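Local structure of nucleoside diphosphate kinase (Aquifex aeolicus, 3ZTP) at residues I9-A14 with G115-H120. The protein probably transfers the gamma phosphate of ATP to nucleoside diphosphates by a ping-pong mechanism through a phosphorylated enzyme intermediate, supplying the cell with nucleoside triphosphates other than ATP. Residues are numbered along the deposited sequence; the frame is centred on the assembly and turned at random.
Sequences IVKPDA and GKNAIH. With SO4 (sulfate ion), chain D.
Ile9 and His120 form an antiparallel hydrogen-bonded pair: His120 N lies 2.9 Å from Ile9 O, in the carbonyl plane and nearly straight (N-H...O 169°), and Ile9 N returns a bond to His120 O. Val10 and Ile119 follow as the non-hydrogen-bonded pair. Past the strand end, Lys11 N reaches Ala118 O at 2.9 Å from well above that carbonyl's plane.

The lysine side chain makes the contact with Asn117, the waters and the anion. Extended beyond CG, it runs over the backbone of Ala118 and Ile119 and delivers NZ to Asn117 OD1 at 2.8 Å, in the amide plane and on a lone pair. One water joins NZ to Gly115 O; another, weakly held by NZ, also takes a bond from Asn117 ND2. NZ further makes weak bonds to sulfate O1 and O4, while His120 ND1 gives a 2.7 Å bond to O2 of the same ion, whose sulfur lies in the ring plane at its edge. A methionine in place of Lys11 would probably leave Asn117 OD1 without this donor and remove a positive charge from beside the anion.

On the helical side, Asp13 OD2 accepts Ala118 N at 2.9 Å through its syn lone pair. Its chi1 of 57°, with CG between backbone N and carbonyl carbon, turns the carboxylate to the loop. The apolar component includes Ala14 CB against Ala118 CB at 3.9 Å.

Outside the segments, Glu131 bonds His120 NE2, and Tyr51 also binds the sulfate. Lysine, asparagine and histidine thus converge at the edge of the antiparallel sheet, consistent with the nucleoside diphosphate kinase active site, where His120 is the predicted phosphohistidine and the sulfate probably marks a phosphate position.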
loop_
_atom_site.group_PDB
_atom_site.type_symbol
_atom_site.label_atom_id
_atom_site.label_comp_id
_atom_site.label_asym_id
_atom_site.label_seq_id
_atom_site.Cartn_x
_atom_site.Cartn_y
_atom_site.Cartn_z
ATOM N N ILE A 9 -17.082 3.938 -4.166
ATOM C CA ILE A 9 -16.044 4.323 -5.140
ATOM C C ILE A 9 -16.567 5.508 -5.927
ATOM O O ILE A 9 -17.634 5.420 -6.540
ATOM C CB ILE A 9 -15.666 3.200 -6.116
ATOM C CG1 ILE A 9 -15.281 1.949 -5.335
ATOM C CG2 ILE A 9 -14.522 3.677 -6.982
ATOM C CD1 ILE A 9 -15.004 0.736 -6.242
ATOM N N VAL A 10 -15.802 6.598 -5.920
ATOM C CA VAL A 10 -16.104 7.766 -6.754
ATOM C C VAL A 10 -15.543 7.470 -8.128
ATOM O O VAL A 10 -14.332 7.225 -8.271
ATOM C CB VAL A 10 -15.527 9.042 -6.145
ATOM C CG1 VAL A 10 -15.782 10.256 -7.041
ATOM C CG2 VAL A 10 -16.106 9.255 -4.749
ATOM N N LYS A 11 -16.420 7.425 -9.118
ATOM C CA LYS A 11 -16.096 6.921 -10.443
ATOM C C LYS A 11 -15.433 8.005 -11.290
ATOM O O LYS A 11 -15.431 9.192 -10.942
ATOM C CB LYS A 11 -17.360 6.390 -11.122
ATOM C CG LYS A 11 -18.063 5.295 -10.369
ATOM C CD LYS A 11 -19.266 4.744 -11.133
ATOM C CE LYS A 11 -19.865 3.506 -10.509
ATOM N NZ LYS A 11 -21.085 3.048 -11.190
ATOM N N PRO A 12 -14.845 7.614 -12.425
ATOM C CA PRO A 12 -14.067 8.605 -13.166
ATOM C C PRO A 12 -14.874 9.799 -13.680
ATOM O O PRO A 12 -14.295 10.879 -13.887
ATOM C CB PRO A 12 -13.444 7.787 -14.311
ATOM C CG PRO A 12 -13.346 6.427 -13.761
ATOM C CD PRO A 12 -14.614 6.253 -12.945
ATOM N N ASP A 13 -16.169 9.622 -13.934
ATOM C CA ASP A 13 -16.995 10.760 -14.341
ATOM C C ASP A 13 -17.035 11.840 -13.262
ATOM O O ASP A 13 -16.850 13.025 -13.563
ATOM C CB ASP A 13 -18.399 10.333 -14.760
ATOM C CG ASP A 13 -19.150 9.560 -13.683
ATOM O OD1 ASP A 13 -18.530 8.837 -12.873
ATOM O OD2 ASP A 13 -20.396 9.670 -13.664
ATOM N N ALA A 14 -17.298 11.449 -12.025
ATOM C CA ALA A 14 -17.356 12.409 -10.933
ATOM C C ALA A 14 -15.976 12.960 -10.618
ATOM O O ALA A 14 -15.841 14.125 -10.239
ATOM C CB ALA A 14 -17.992 11.754 -9.693
ATOM N N GLY A 115 -25.113 4.830 -16.518
ATOM C CA GLY A 115 -23.799 4.199 -16.525
ATOM C C GLY A 115 -22.760 5.095 -15.869
ATOM O O GLY A 115 -22.074 4.695 -14.918
ATOM N N LYS A 116 -22.617 6.306 -16.385
ATOM C CA LYS A 116 -21.771 7.310 -15.760
ATOM C C LYS A 116 -22.586 7.978 -14.681
ATOM O O LYS A 116 -23.194 9.041 -14.884
ATOM C CB LYS A 116 -21.252 8.325 -16.786
ATOM C CG LYS A 116 -20.302 7.670 -17.791
ATOM C CD LYS A 116 -19.645 8.687 -18.701
ATOM C CE LYS A 116 -18.553 8.022 -19.541
ATOM N NZ LYS A 116 -17.548 9.001 -20.036
ATOM N N ASN A 117 -22.633 7.299 -13.536
ATOM C CA ASN A 117 -23.518 7.692 -12.448
ATOM C C ASN A 117 -22.772 8.013 -11.162
ATOM O O ASN A 117 -23.284 7.776 -10.064
ATOM C CB ASN A 117 -24.609 6.649 -12.195
ATOM C CG ASN A 117 -24.069 5.332 -11.724
ATOM O OD1 ASN A 117 -22.870 5.126 -11.637
ATOM N ND2 ASN A 117 -24.980 4.413 -11.438
ATOM N N ALA A 118 -21.566 8.541 -11.317
ATOM C CA ALA A 118 -20.784 9.204 -10.261
ATOM C C ALA A 118 -20.164 8.317 -9.210
ATOM O O ALA A 118 -19.063 8.610 -8.756
ATOM C CB ALA A 118 -21.595 10.327 -9.579
ATOM N N ILE A 119 -20.875 7.297 -8.756
ATOM C CA ILE A 119 -20.490 6.611 -7.533
ATOM C C ILE A 119 -21.043 5.197 -7.517
ATOM O O ILE A 119 -22.125 4.921 -8.028
ATOM C CB ILE A 119 -20.961 7.422 -6.281
ATOM C CG1 ILE A 119 -20.405 6.866 -4.970
ATOM C CG2 ILE A 119 -22.504 7.545 -6.244
ATOM C CD1 ILE A 119 -20.540 7.852 -3.818
ATOM N N HIS A 120 -20.245 4.305 -6.938
ATOM C CA HIS A 120 -20.597 2.940 -6.598
ATOM C C HIS A 120 -20.768 2.852 -5.080
ATOM O O HIS A 120 -19.961 3.430 -4.345
ATOM C CB HIS A 120 -19.441 1.998 -6.965
ATOM C CG HIS A 120 -19.592 0.629 -6.389
ATOM N ND1 HIS A 120 -20.279 -0.367 -7.038
ATOM C CD2 HIS A 120 -19.189 0.108 -5.211
ATOM C CE1 HIS A 120 -20.278 -1.456 -6.288
ATOM N NE2 HIS A 120 -19.623 -1.191 -5.177
HETATM S S SO4 D . -21.700 0.172 -9.860
HETATM O O1 SO4 D . -22.489 1.286 -9.345
HETATM O O2 SO4 D . -21.969 -1.017 -9.053
HETATM O O3 SO4 D . -22.068 -0.179 -11.229
HETATM O O4 SO4 D . -20.304 0.511 -9.862
HETATM O O HOH W 1 -21.015 2.501 -13.976
HETATM O O HOH W 2 -23.918 1.575 -10.993
#